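Leucine aminopeptidase 2, chloroplastic (Streptomyces sp. BC16019, PDB 5LHJ) takes part in bottromycin maturation as a manganese-binding M17-family aminopeptidase that probably removes N-terminal residues from peptides. Local coordinates at residues 182-187 against 281-286; 303-308 against 491-496; 390-395 against 456-461; 409-414 against 483-488; 415-420 against 440-445. One frame throughout, in Å; residues are numbered along the deposited sequence.

In the fold
Contacts 1 to 4 are buried, whereas contact 5 is only partly so, about 23 Å from the chain centre to its own centre; contact 4 lies deepest, at about 7 Å. Contacts 2 and 4 share helix 486-498: contact 4 grips its polar N-terminus with a carboxylate and a water, contact 2 packs its flank by apolar packing. Contact 3 joins strand 458-462 to the end of strand 386-390 through backbone bonds, and it touches contact 5, where Phe390 lies on Ala445, and contact 4, where Asp394 pairs with Arg413. Contact 1, which touches none of the others, lies beside the manganese site, joining one ammonium bond to thioether packing. Contacts 4 and 5 both meet the third subunit.

Contact 1: 182-187 against 281-286; sequences DLVNCP and MKADMG
Lys282 and Met285 approach the last turn of helix 164-185 in contrasting shapes, one extended and one folded. With CG lodged between backbone N and carbonyl carbon (chi1 68°), Lys282 runs straight along the carbonyls of the helix end: Lys282 CD passes 3.7 Å from Val184 O, and Lys282 NZ donates to Asn185 O at 2.8 Å. The ammonium stands 35° out of that carbonyl plane, and its charge is probably favoured by the negative end of the helix. A leucine here would probably leave Asn185 O without this partner and the helix end without its balancing charge. Met285 instead bends at chi2 and chi3, which turns Met285 CE back to 3.8 Å from Leu183 CB while Met285 SD lies 3.7 Å from Val184 CA. Val184 divides its branches: CG2 faces Met285 CE, and Val184 CG1 meets Ala283 CB at 4.0 Å. The type I turn Ala283-Gly286 carries Asp284, a manganese ligand, though no metal is bound to this chain here. Leu183 and Val184 also rest on Ala289 of helix 286-301, Tyr468 of strand 468-469 touches Val184 and Ala283, and Val428 of a second subunit packs on Lys282.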
# COMPACT_ATOMS: atom_id res chain seq x y z
N ASP A 182 -28.79 -19.18 -8.52
CA ASP A 182 -28.31 -19.57 -9.85
C ASP A 182 -27.88 -18.36 -10.69
O ASP A 182 -26.83 -18.39 -11.35
CB ASP A 182 -29.39 -20.35 -10.61
CG ASP A 182 -29.59 -21.77 -10.12
OD1 ASP A 182 -28.78 -22.32 -9.33
OD2 ASP A 182 -30.60 -22.37 -10.59
N LEU A 183 -28.68 -17.29 -10.66
CA LEU A 183 -28.38 -16.10 -11.44
C LEU A 183 -27.08 -15.44 -10.96
O LEU A 183 -26.23 -15.04 -11.76
CB LEU A 183 -29.54 -15.10 -11.39
CG LEU A 183 -30.83 -15.53 -12.08
CD1 LEU A 183 -31.96 -14.62 -11.65
CD2 LEU A 183 -30.66 -15.54 -13.60
N VAL A 184 -26.90 -15.37 -9.64
CA VAL A 184 -25.70 -14.77 -9.06
C VAL A 184 -24.47 -15.62 -9.35
O VAL A 184 -23.42 -15.09 -9.75
CB VAL A 184 -25.86 -14.52 -7.54
CG1 VAL A 184 -24.54 -14.11 -6.88
CG2 VAL A 184 -26.93 -13.47 -7.31
N ASN A 185 -24.60 -16.93 -9.19
CA ASN A 185 -23.50 -17.87 -9.46
C ASN A 185 -23.08 -17.95 -10.92
O ASN A 185 -21.92 -18.28 -11.22
CB ASN A 185 -23.84 -19.27 -8.95
CG ASN A 185 -23.70 -19.40 -7.45
OD1 ASN A 185 -22.84 -18.75 -6.83
ND2 ASN A 185 -24.53 -20.23 -6.84
N CYS A 186 -24.00 -17.63 -11.84
CA CYS A 186 -23.72 -17.74 -13.27
C CYS A 186 -22.53 -16.86 -13.65
O CYS A 186 -22.51 -15.68 -13.30
CB CYS A 186 -24.95 -17.33 -14.09
SG CYS A 186 -24.81 -17.83 -15.81
N PRO A 187 -21.53 -17.42 -14.35
CA PRO A 187 -20.43 -16.58 -14.85
C PRO A 187 -20.92 -15.37 -15.64
O PRO A 187 -21.88 -15.50 -16.42
CB PRO A 187 -19.67 -17.52 -15.78
CG PRO A 187 -19.94 -18.87 -15.26
CD PRO A 187 -21.34 -18.83 -14.70
N MET A 281 -17.02 -10.00 -8.60
CA MET A 281 -17.39 -8.93 -9.54
C MET A 281 -18.63 -9.25 -10.39
O MET A 281 -19.26 -8.33 -10.95
CB MET A 281 -16.20 -8.60 -10.45
CG MET A 281 -15.02 -7.95 -9.76
SD MET A 281 -13.67 -7.66 -10.93
CE MET A 281 -12.50 -6.81 -9.87
N LYS A 282 -18.94 -10.54 -10.49
CA LYS A 282 -20.19 -11.06 -11.11
C LYS A 282 -21.46 -10.98 -10.22
O LYS A 282 -22.57 -11.24 -10.73
CB LYS A 282 -20.00 -12.53 -11.53
CG LYS A 282 -19.85 -13.52 -10.36
CD LYS A 282 -19.84 -14.98 -10.81
CE LYS A 282 -19.74 -15.91 -9.61
NZ LYS A 282 -19.63 -17.34 -10.00
N ALA A 283 -21.29 -10.67 -8.92
CA ALA A 283 -22.37 -10.70 -7.90
C ALA A 283 -23.09 -9.36 -7.67
O ALA A 283 -24.00 -9.22 -6.82
CB ALA A 283 -21.80 -11.18 -6.59
N ASP A 284 -22.71 -8.36 -8.44
CA ASP A 284 -23.32 -7.05 -8.32
C ASP A 284 -24.67 -6.93 -9.05
O ASP A 284 -25.19 -5.83 -9.20
CB ASP A 284 -22.32 -5.95 -8.69
CG ASP A 284 -21.60 -5.41 -7.46
OD1 ASP A 284 -22.29 -4.94 -6.53
OD2 ASP A 284 -20.36 -5.47 -7.40
N MET A 285 -25.24 -8.06 -9.45
CA MET A 285 -26.63 -8.13 -9.95
C MET A 285 -27.53 -8.88 -8.95
O MET A 285 -28.65 -9.28 -9.29
CB MET A 285 -26.68 -8.75 -11.36
CG MET A 285 -25.75 -9.94 -11.61
SD MET A 285 -25.88 -11.30 -10.45
CE MET A 285 -27.49 -11.96 -10.90
N GLY A 286 -27.06 -9.01 -7.70
CA GLY A 286 -27.81 -9.70 -6.64
C GLY A 286 -29.16 -9.05 -6.33
O GLY A 286 -30.12 -9.75 -5.98

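Contact 2: 303-308 against 491-496; sequences LPLRVR and ETLRAL
The C-terminal helix 486-498 rests on the start of strand 306-316 and the residues leading into it, setting Leu493 against Leu303, Leu305 and Val307. No hydrogen bond crosses the contact, which is van der Waals packing of side chains on each other and on the helix backbone. Leu305 has CG anti to its own backbone nitrogen (chi1 -173°), a setting that sends one methyl over the helix backbone: Leu305 CD2 is 3.5 Å from Leu493 O and 3.8 Å from Leu493 CD2. The two leucines cross at about a right angle. Farther along, Val307 CG2 reaches the same Leu493 CD2 at 4.1 Å, since Leu305, just ahead of the strand, and Val307 both point toward the helix. The strand belongs to the mixed sheet of the M17 catalytic domain, where 306-316 is paired in parallel with 255-263 after a beta-alpha-beta crossover through helix 286-301. Leu303 comes before the strand, and an inverse gamma turn centred on Pro304 separates it from Leu305. Its two methyls both lie against Arg494: Leu303 CD1 is 3.7 Å from Arg494 N, while Leu303 CD2 stands 4.0 Å from Arg494 CG, and the two side chains are again roughly perpendicular. Leu303 CD1 also touches Leu493 CB at 4.0 Å. Around this, Leu298 of helix 286-301 packs on Leu303 and Val307, and Val256 of strand 255-263 touches Leu305 and Leu493.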
# COMPACT_ATOMS: atom_id res chain seq x y z
N LEU A 303 -51.15 -13.51 -4.42
CA LEU A 303 -51.39 -12.34 -3.58
C LEU A 303 -52.25 -11.32 -4.31
O LEU A 303 -52.04 -11.10 -5.50
CB LEU A 303 -50.08 -11.66 -3.17
CG LEU A 303 -49.11 -12.46 -2.31
CD1 LEU A 303 -47.91 -11.58 -1.96
CD2 LEU A 303 -49.79 -12.97 -1.05
N PRO A 304 -53.21 -10.69 -3.60
CA PRO A 304 -54.05 -9.63 -4.18
C PRO A 304 -53.32 -8.29 -4.17
O PRO A 304 -53.66 -7.39 -3.41
CB PRO A 304 -55.28 -9.63 -3.26
CG PRO A 304 -54.69 -9.95 -1.92
CD PRO A 304 -53.60 -10.96 -2.20
N LEU A 305 -52.30 -8.19 -5.03
CA LEU A 305 -51.37 -7.07 -5.02
C LEU A 305 -50.72 -6.97 -6.39
O LEU A 305 -50.25 -7.97 -6.93
CB LEU A 305 -50.28 -7.33 -3.96
CG LEU A 305 -49.27 -6.24 -3.64
CD1 LEU A 305 -49.97 -5.10 -2.94
CD2 LEU A 305 -48.15 -6.77 -2.76
N ARG A 306 -50.70 -5.76 -6.95
CA ARG A 306 -50.02 -5.51 -8.20
C ARG A 306 -48.56 -5.17 -7.88
O ARG A 306 -48.30 -4.33 -7.03
CB ARG A 306 -50.66 -4.33 -8.91
CG ARG A 306 -50.16 -4.09 -10.32
CD ARG A 306 -50.98 -2.98 -10.95
NE ARG A 306 -50.66 -2.77 -12.35
CZ ARG A 306 -51.13 -1.77 -13.11
NH1 ARG A 306 -51.96 -0.85 -12.60
NH2 ARG A 306 -50.76 -1.68 -14.39
N VAL A 307 -47.63 -5.83 -8.55
CA VAL A 307 -46.19 -5.60 -8.32
C VAL A 307 -45.47 -5.43 -9.65
O VAL A 307 -45.58 -6.28 -10.54
CB VAL A 307 -45.55 -6.74 -7.50
CG1 VAL A 307 -44.12 -6.36 -7.10
CG2 VAL A 307 -46.37 -7.05 -6.26
N ARG A 308 -44.72 -4.34 -9.77
CA ARG A 308 -43.92 -4.06 -10.95
C ARG A 308 -42.43 -4.09 -10.60
O ARG A 308 -42.00 -3.37 -9.71
CB ARG A 308 -44.29 -2.69 -11.50
CG ARG A 308 -43.31 -2.08 -12.49
CD ARG A 308 -43.32 -2.67 -13.88
NE ARG A 308 -44.58 -2.40 -14.58
CZ ARG A 308 -44.96 -1.23 -15.10
NH1 ARG A 308 -44.18 -0.15 -15.00
NH2 ARG A 308 -46.14 -1.14 -15.72
N GLU A 491 -42.11 -12.06 2.01
CA GLU A 491 -42.84 -11.80 3.25
C GLU A 491 -43.34 -10.35 3.38
O GLU A 491 -44.44 -10.10 3.91
CB GLU A 491 -42.01 -12.21 4.46
CG GLU A 491 -41.95 -13.71 4.66
CD GLU A 491 -43.27 -14.34 5.12
OE1 GLU A 491 -44.16 -13.63 5.62
OE2 GLU A 491 -43.41 -15.57 4.98
N THR A 492 -42.57 -9.39 2.88
CA THR A 492 -42.99 -7.99 2.83
C THR A 492 -44.23 -7.81 1.95
O THR A 492 -45.22 -7.19 2.36
CB THR A 492 -41.86 -7.08 2.35
OG1 THR A 492 -40.75 -7.21 3.24
CG2 THR A 492 -42.29 -5.64 2.29
N LEU A 493 -44.19 -8.40 0.77
CA LEU A 493 -45.32 -8.30 -0.16
C LEU A 493 -46.57 -8.97 0.42
O LEU A 493 -47.68 -8.46 0.23
CB LEU A 493 -44.94 -8.88 -1.52
CG LEU A 493 -43.84 -8.11 -2.26
CD1 LEU A 493 -43.29 -8.94 -3.40
CD2 LEU A 493 -44.32 -6.76 -2.76
N ARG A 494 -46.39 -10.11 1.11
CA ARG A 494 -47.51 -10.80 1.79
C ARG A 494 -48.17 -9.88 2.83
O ARG A 494 -49.40 -9.72 2.83
CB ARG A 494 -47.06 -12.11 2.46
CG ARG A 494 -46.75 -13.24 1.49
CD ARG A 494 -46.07 -14.44 2.16
NE ARG A 494 -47.00 -15.18 3.01
CZ ARG A 494 -47.83 -16.15 2.61
NH1 ARG A 494 -47.88 -16.56 1.34
NH2 ARG A 494 -48.63 -16.73 3.51
N ALA A 495 -47.36 -9.27 3.68
CA ALA A 495 -47.86 -8.34 4.70
C ALA A 495 -48.56 -7.13 4.10
O ALA A 495 -49.63 -6.75 4.57
CB ALA A 495 -46.75 -7.91 5.64
N LEU A 496 -47.98 -6.54 3.05
CA LEU A 496 -48.59 -5.39 2.38
C LEU A 496 -49.93 -5.74 1.73
O LEU A 496 -50.86 -4.93 1.74
CB LEU A 496 -47.65 -4.79 1.33
CG LEU A 496 -46.40 -4.09 1.87
CD1 LEU A 496 -45.43 -3.81 0.73
CD2 LEU A 496 -46.75 -2.80 2.59

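Contact 3: 390-395 against 456-461; sequences FTPDDR and VPWAHL
Phe390 and His460 form the tight end of this contact, an antiparallel hydrogen-bonded pair. Phe390 N donates to His460 O at 2.9 Å and His460 N returns to Phe390 O at 2.8 Å, both donors in the plane of the accepting carbonyl. The two side chains run the same way on one face; their planes are near parallel (24°) but slid apart, so the rings barely overlap, with Phe390 CD1 3.6 Å from His460 CD2. Ala459 CA adds a CA-H...O contact to Phe390 O. This is where strand 386-390 joins 458-462 in the mixed sheet, and Asp370 of strand 367-372 holds His460 ND1 and Trp458 NE1. Past the bridge the backbone pairing ends while the chains are still close, and the hydroxyl of Thr391, anti to its own backbone N (chi1 177°), continues the tight part: Thr391 OG1 donates to Trp458 O at 2.7 Å, tilted 26° from the carbonyl plane. Thr391 OG1 in turn accepts from Asp393 N at 3.1 Å, an ST turn. The loose part is the outer side, where exposed Pro392 sets its CD 3.9 Å from Trp458 CE3 and Asp393 OD2 only approaches Pro457 CB at 4.1 Å. Asp393 OD1 there caps helix 394-407 through Leu396 N.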
# COMPACT_ATOMS: atom_id res chain seq x y z
N PHE A 390 -32.93 1.28 4.73
CA PHE A 390 -33.18 2.71 4.86
C PHE A 390 -34.61 3.02 4.44
O PHE A 390 -35.06 2.55 3.40
CB PHE A 390 -32.27 3.51 3.95
CG PHE A 390 -30.83 3.50 4.36
CD1 PHE A 390 -29.97 2.50 3.91
CD2 PHE A 390 -30.30 4.52 5.15
CE1 PHE A 390 -28.63 2.50 4.25
CE2 PHE A 390 -28.96 4.52 5.50
CZ PHE A 390 -28.12 3.51 5.06
N THR A 391 -35.30 3.83 5.25
CA THR A 391 -36.60 4.39 4.84
C THR A 391 -36.96 5.54 5.78
O THR A 391 -36.68 5.45 6.97
CB THR A 391 -37.75 3.35 4.86
OG1 THR A 391 -39.00 3.98 4.52
CG2 THR A 391 -37.89 2.68 6.19
N PRO A 392 -37.60 6.60 5.26
CA PRO A 392 -38.12 7.64 6.17
C PRO A 392 -39.43 7.25 6.87
O PRO A 392 -39.85 7.97 7.79
CB PRO A 392 -38.34 8.84 5.26
CG PRO A 392 -38.51 8.28 3.90
CD PRO A 392 -37.78 6.97 3.84
N ASP A 393 -40.07 6.16 6.44
CA ASP A 393 -41.38 5.75 6.92
C ASP A 393 -41.22 4.67 7.99
O ASP A 393 -40.87 3.53 7.70
CB ASP A 393 -42.16 5.23 5.70
CG ASP A 393 -43.62 4.94 5.98
OD1 ASP A 393 -43.97 4.30 7.00
OD2 ASP A 393 -44.44 5.33 5.12
N ASP A 394 -41.46 5.04 9.25
CA ASP A 394 -41.33 4.10 10.37
C ASP A 394 -42.24 2.87 10.22
O ASP A 394 -41.81 1.75 10.53
CB ASP A 394 -41.62 4.80 11.71
CG ASP A 394 -40.51 5.76 12.13
OD1 ASP A 394 -39.38 5.70 11.59
OD2 ASP A 394 -40.77 6.59 13.03
N ARG A 395 -43.46 3.05 9.72
CA ARG A 395 -44.38 1.92 9.53
C ARG A 395 -43.86 0.93 8.48
O ARG A 395 -43.95 -0.28 8.66
CB ARG A 395 -45.79 2.39 9.15
CG ARG A 395 -46.55 3.06 10.28
CD ARG A 395 -48.01 3.32 9.90
NE ARG A 395 -48.77 2.08 9.78
CZ ARG A 395 -49.29 1.37 10.80
NH1 ARG A 395 -49.13 1.75 12.07
NH2 ARG A 395 -49.97 0.25 10.54
N VAL A 456 -44.04 9.75 -2.23
CA VAL A 456 -44.10 8.30 -2.48
C VAL A 456 -43.30 7.57 -1.40
O VAL A 456 -42.09 7.82 -1.28
CB VAL A 456 -43.54 7.95 -3.88
CG1 VAL A 456 -43.57 6.44 -4.11
CG2 VAL A 456 -44.33 8.67 -4.97
N PRO A 457 -43.95 6.68 -0.61
CA PRO A 457 -43.20 5.89 0.38
C PRO A 457 -42.15 5.01 -0.29
O PRO A 457 -42.40 4.44 -1.35
CB PRO A 457 -44.28 5.03 1.05
CG PRO A 457 -45.54 5.77 0.84
CD PRO A 457 -45.40 6.50 -0.46
N TRP A 458 -40.98 4.93 0.34
CA TRP A 458 -39.84 4.27 -0.27
C TRP A 458 -38.96 3.62 0.78
O TRP A 458 -38.80 4.15 1.88
CB TRP A 458 -39.05 5.30 -1.09
CG TRP A 458 -37.61 4.97 -1.42
CD1 TRP A 458 -37.16 4.14 -2.42
CD2 TRP A 458 -36.45 5.49 -0.77
NE1 TRP A 458 -35.78 4.10 -2.41
CE2 TRP A 458 -35.33 4.93 -1.41
CE3 TRP A 458 -36.26 6.37 0.30
CZ2 TRP A 458 -34.02 5.24 -1.01
CZ3 TRP A 458 -34.94 6.67 0.70
CH2 TRP A 458 -33.86 6.10 0.05
N ALA A 459 -38.41 2.46 0.42
CA ALA A 459 -37.38 1.80 1.20
C ALA A 459 -36.25 1.33 0.29
O ALA A 459 -36.48 0.99 -0.88
CB ALA A 459 -37.96 0.61 1.98
N HIS A 460 -35.05 1.30 0.85
CA HIS A 460 -33.83 0.91 0.14
C HIS A 460 -33.14 -0.19 0.94
O HIS A 460 -32.89 -0.02 2.15
CB HIS A 460 -32.94 2.15 -0.03
CG HIS A 460 -31.49 1.87 -0.28
ND1 HIS A 460 -31.04 1.13 -1.35
CD2 HIS A 460 -30.39 2.27 0.39
CE1 HIS A 460 -29.73 1.06 -1.31
NE2 HIS A 460 -29.30 1.76 -0.28
N LEU A 461 -32.85 -1.31 0.28
CA LEU A 461 -32.15 -2.44 0.89
C LEU A 461 -30.76 -2.56 0.28
O LEU A 461 -30.64 -2.84 -0.91
CB LEU A 461 -32.92 -3.74 0.66
CG LEU A 461 -34.37 -3.84 1.10
CD1 LEU A 461 -34.88 -5.28 1.00
CD2 LEU A 461 -34.53 -3.36 2.51

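Contact 4: 409-414 against 483-488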
# COMPACT_ATOMS: atom_id res chain seq x y z
N GLU A 409 -33.77 -13.71 7.76
CA GLU A 409 -32.73 -12.89 7.13
C GLU A 409 -32.45 -11.68 8.02
O GLU A 409 -33.38 -11.07 8.56
CB GLU A 409 -33.13 -12.46 5.73
CG GLU A 409 -33.40 -13.66 4.83
CD GLU A 409 -33.50 -13.33 3.34
OE1 GLU A 409 -34.41 -12.57 2.94
OE2 GLU A 409 -32.70 -13.90 2.56
N SER A 410 -31.18 -11.34 8.18
CA SER A 410 -30.77 -10.28 9.11
C SER A 410 -30.64 -8.92 8.40
O SER A 410 -29.86 -8.78 7.45
CB SER A 410 -29.45 -10.68 9.76
OG SER A 410 -28.99 -9.66 10.62
N PHE A 411 -31.40 -7.94 8.89
CA PHE A 411 -31.31 -6.54 8.47
C PHE A 411 -31.16 -5.62 9.67
O PHE A 411 -31.67 -5.91 10.75
CB PHE A 411 -32.56 -6.12 7.71
CG PHE A 411 -32.55 -6.51 6.27
CD1 PHE A 411 -33.06 -7.74 5.88
CD2 PHE A 411 -32.03 -5.65 5.30
CE1 PHE A 411 -33.06 -8.10 4.54
CE2 PHE A 411 -32.02 -6.02 3.97
CZ PHE A 411 -32.54 -7.24 3.58
N CYS A 412 -30.47 -4.51 9.45
CA CYS A 412 -30.34 -3.43 10.42
C CYS A 412 -30.82 -2.15 9.75
O CYS A 412 -30.32 -1.80 8.68
CB CYS A 412 -28.88 -3.26 10.83
SG CYS A 412 -28.65 -1.91 12.01
N ARG A 413 -31.76 -1.44 10.37
CA ARG A 413 -32.15 -0.11 9.88
C ARG A 413 -31.06 0.91 10.18
O ARG A 413 -30.64 1.06 11.34
CB ARG A 413 -33.47 0.35 10.49
CG ARG A 413 -34.03 1.58 9.78
CD ARG A 413 -35.24 2.10 10.49
NE ARG A 413 -35.82 3.25 9.81
CZ ARG A 413 -36.89 3.91 10.23
NH1 ARG A 413 -37.51 3.54 11.36
NH2 ARG A 413 -37.33 4.95 9.54
N LEU A 414 -30.60 1.62 9.16
CA LEU A 414 -29.70 2.75 9.35
C LEU A 414 -30.43 4.07 9.06
O LEU A 414 -31.34 4.09 8.25
CB LEU A 414 -28.47 2.59 8.47
CG LEU A 414 -27.59 1.36 8.76
CD1 LEU A 414 -26.42 1.34 7.79
CD2 LEU A 414 -27.09 1.36 10.20
N GLY A 483 -28.95 -15.76 -2.72
CA GLY A 483 -30.34 -15.37 -2.92
C GLY A 483 -30.91 -14.53 -1.79
O GLY A 483 -32.12 -14.47 -1.60
N PHE A 484 -30.02 -13.87 -1.04
CA PHE A 484 -30.42 -13.01 0.07
C PHE A 484 -31.43 -11.96 -0.39
O PHE A 484 -31.29 -11.39 -1.48
CB PHE A 484 -29.20 -12.31 0.67
CG PHE A 484 -29.49 -11.57 1.95
CD1 PHE A 484 -29.48 -12.24 3.16
CD2 PHE A 484 -29.75 -10.21 1.94
CE1 PHE A 484 -29.72 -11.55 4.34
CE2 PHE A 484 -30.00 -9.52 3.12
CZ PHE A 484 -29.98 -10.21 4.32
N ALA A 485 -32.45 -11.76 0.45
CA ALA A 485 -33.54 -10.79 0.32
C ALA A 485 -34.76 -11.29 -0.46
O ALA A 485 -35.82 -10.67 -0.38
CB ALA A 485 -33.07 -9.44 -0.22
N VAL A 486 -34.65 -12.42 -1.17
CA VAL A 486 -35.81 -12.98 -1.87
C VAL A 486 -36.94 -13.26 -0.88
O VAL A 486 -38.08 -12.81 -1.07
CB VAL A 486 -35.47 -14.27 -2.66
CG1 VAL A 486 -36.73 -14.93 -3.20
CG2 VAL A 486 -34.52 -13.95 -3.81
N ARG A 487 -36.63 -13.97 0.19
CA ARG A 487 -37.66 -14.34 1.14
C ARG A 487 -38.16 -13.16 1.98
O ARG A 487 -39.36 -13.09 2.28
CB ARG A 487 -37.21 -15.53 1.98
CG ARG A 487 -37.31 -16.81 1.15
CD ARG A 487 -36.75 -18.01 1.87
NE ARG A 487 -35.31 -17.86 1.89
CZ ARG A 487 -34.51 -17.87 2.95
NH1 ARG A 487 -34.96 -18.16 4.17
NH2 ARG A 487 -33.22 -17.67 2.75
N THR A 488 -37.29 -12.21 2.30
CA THR A 488 -37.73 -10.95 2.91
C THR A 488 -38.72 -10.19 2.01
O THR A 488 -39.76 -9.73 2.48
CB THR A 488 -36.54 -10.04 3.31
OG1 THR A 488 -35.76 -10.70 4.31
CG2 THR A 488 -37.02 -8.70 3.85
O HOH W 1 -33.96 -15.24 0.58
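Glu409 leads into strand 410-413 with its CA 6.8 Å from that of Thr488, in the first turn of helix 486-498. The helix is entered through a type II turn, Gly483 to Val486, in which Ala485 holds the positive-phi position and serves as N-cap. Glu409 points its carboxylate into this helix start, with CG anti to the carbonyl carbon (chi1 -59°) and an extended chain beyond. Glu409 OE1 takes two donors on its anti side, Thr488 OG1 at 2.7 Å and Thr488 N at 3.0 Å. The other oxygen is met on its syn side by Ala485 N, 3.0 Å from Glu409 OE2 with an N-H...O angle of 164°. A water donates to Glu409 OE2 and Gly483 O and accepts from Arg487 N. Arg487 NH2 is a long 3.8 Å from Glu409 OE2, which lies well out of the guanidinium plane, so charge alone acts there. A glutamine in place of Glu409 removes the negative charge and would probably leave Arg487 without its long-range mate and one donor facing an amide NH2. Phe484 lays one ring face over the carboxylate carbon, while Phe484 CZ approaches Ser410 O in plane at 3.4 Å. Its ring meets that of Phe411 obliquely, planes 36° apart, with Phe411 CZ 3.4 Å from Phe484 CE2. A buried carboxylate from a distant part of the chain thus accepts N-H groups of the N-cap residue and first turn, consistent with a helix dipole's positive end.

Contact 5: 415-420 against 440-445; sequences PLLAHE and DTIQAA
Ile442 pushes its side chain from helix 440-449 into the bend of 415-420. Its two arms divide the work: Ile442 CG2 sits 3.5 Å from Pro415 O, and Ile442 CD1 presses on Leu417 CD1 at 3.5 Å, tighter than a usual methyl contact. Ile442 CD1 also lies 4.3 Å from Pro415 CG. One helical turn along, Leu416 CD2 reaches Ala445 CB at 3.8 Å, a small residue that lets the leucine come near the helix backbone. The polar element is Glu420, whose chain bends at chi2 (-65°) and brings its carboxylate beside the amide of Gln443: Gln443 NE2 donates to Glu420 OE1 at 2.9 Å, nearly along the C-O bond, and the two flat groups are turned only 7° from coplanar. In the second shell, Asn423 ND2 also donates to Glu420 OE1 and Ser435 OG bonds Gln443 OE1, which probably restrict the rotation of both groups. The loop itself is shaped by an inverse gamma turn at Leu416, with a weak Leu417 N to Pro415 O bond, and by Glu420 N bonding Leu417 O at 3.0 Å. Phe390 of strand 386-390 packs on Leu416, Ile442 and Ala445, and Cys412 and Thr386 of the third subunit touch Pro415 and Leu417, so the contact lies between strand 386-390, helix 440-449 and a neighbouring subunit.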
# COMPACT_ATOMS: atom_id res chain seq x y z
N PRO A 415 -30.02 5.17 9.71
CA PRO A 415 -30.69 6.46 9.56
C PRO A 415 -30.32 7.22 8.30
O PRO A 415 -29.16 7.22 7.86
CB PRO A 415 -30.21 7.23 10.80
CG PRO A 415 -28.85 6.69 11.04
CD PRO A 415 -28.98 5.22 10.75
N LEU A 416 -31.32 7.90 7.73
CA LEU A 416 -31.09 8.86 6.65
C LEU A 416 -30.62 10.17 7.28
O LEU A 416 -31.40 11.11 7.42
CB LEU A 416 -32.36 9.04 5.82
CG LEU A 416 -32.74 7.80 4.98
CD1 LEU A 416 -34.22 7.78 4.64
CD2 LEU A 416 -31.91 7.73 3.71
N LEU A 417 -29.34 10.23 7.65
CA LEU A 417 -28.79 11.33 8.43
C LEU A 417 -28.73 12.62 7.62
O LEU A 417 -28.00 12.72 6.65
CB LEU A 417 -27.39 11.00 8.93
CG LEU A 417 -27.28 9.83 9.92
CD1 LEU A 417 -25.84 9.42 10.15
CD2 LEU A 417 -27.96 10.13 11.25
N ALA A 418 -29.50 13.63 8.05
CA ALA A 418 -29.52 14.91 7.33
C ALA A 418 -28.13 15.55 7.22
O ALA A 418 -27.80 16.13 6.18
CB ALA A 418 -30.49 15.87 8.00
N HIS A 419 -27.30 15.40 8.25
CA HIS A 419 -25.96 15.97 8.22
C HIS A 419 -24.99 15.29 7.23
O HIS A 419 -23.95 15.86 6.90
CB HIS A 419 -25.35 16.07 9.62
CG HIS A 419 -25.12 14.75 10.30
ND1 HIS A 419 -25.89 14.32 11.36
CD2 HIS A 419 -24.18 13.79 10.10
CE1 HIS A 419 -25.43 13.15 11.77
NE2 HIS A 419 -24.40 12.81 11.02
N GLU A 420 -25.33 14.11 6.72
CA GLU A 420 -24.52 13.50 5.66
C GLU A 420 -24.82 14.05 4.26
O GLU A 420 -24.04 13.79 3.33
CB GLU A 420 -24.64 11.97 5.69
CG GLU A 420 -23.87 11.34 6.84
CD GLU A 420 -22.36 11.55 6.74
OE1 GLU A 420 -21.80 11.53 5.63
OE2 GLU A 420 -21.72 11.73 7.79
N ASP A 440 -20.22 6.36 3.36
CA ASP A 440 -20.76 6.16 2.00
C ASP A 440 -22.08 5.36 1.95
O ASP A 440 -22.90 5.59 1.07
CB ASP A 440 -19.73 5.50 1.07
CG ASP A 440 -20.19 5.49 -0.39
OD1 ASP A 440 -20.54 6.58 -0.92
OD2 ASP A 440 -20.28 4.38 -0.98
N THR A 441 -22.29 4.43 2.88
CA THR A 441 -23.54 3.66 2.90
C THR A 441 -24.75 4.59 3.12
O THR A 441 -25.76 4.50 2.41
CB THR A 441 -23.50 2.53 3.96
OG1 THR A 441 -22.40 1.64 3.70
CG2 THR A 441 -24.80 1.73 3.92
N ILE A 442 -24.61 5.51 4.07
CA ILE A 442 -25.66 6.50 4.34
C ILE A 442 -25.76 7.51 3.18
O ILE A 442 -26.86 7.85 2.72
CB ILE A 442 -25.47 7.16 5.73
CG1 ILE A 442 -25.59 6.05 6.81
CG2 ILE A 442 -26.49 8.29 5.91
CD1 ILE A 442 -25.62 6.50 8.24
N GLN A 443 -24.61 7.97 2.68
CA GLN A 443 -24.60 8.91 1.57
C GLN A 443 -25.27 8.33 0.32
O GLN A 443 -26.01 9.03 -0.37
CB GLN A 443 -23.18 9.36 1.23
CG GLN A 443 -22.54 10.18 2.33
CD GLN A 443 -21.03 10.19 2.26
OE1 GLN A 443 -20.44 10.07 1.17
NE2 GLN A 443 -20.37 10.35 3.40
N ALA A 444 -25.05 7.03 0.06
CA ALA A 444 -25.68 6.39 -1.12
C ALA A 444 -27.21 6.36 -1.00
O ALA A 444 -27.92 6.57 -1.99
CB ALA A 444 -25.14 4.98 -1.33
N ALA A 445 -27.70 6.10 0.21
CA ALA A 445 -29.13 6.07 0.48
C ALA A 445 -29.74 7.46 0.27
O ALA A 445 -30.79 7.61 -0.35
CB ALA A 445 -29.39 5.56 1.89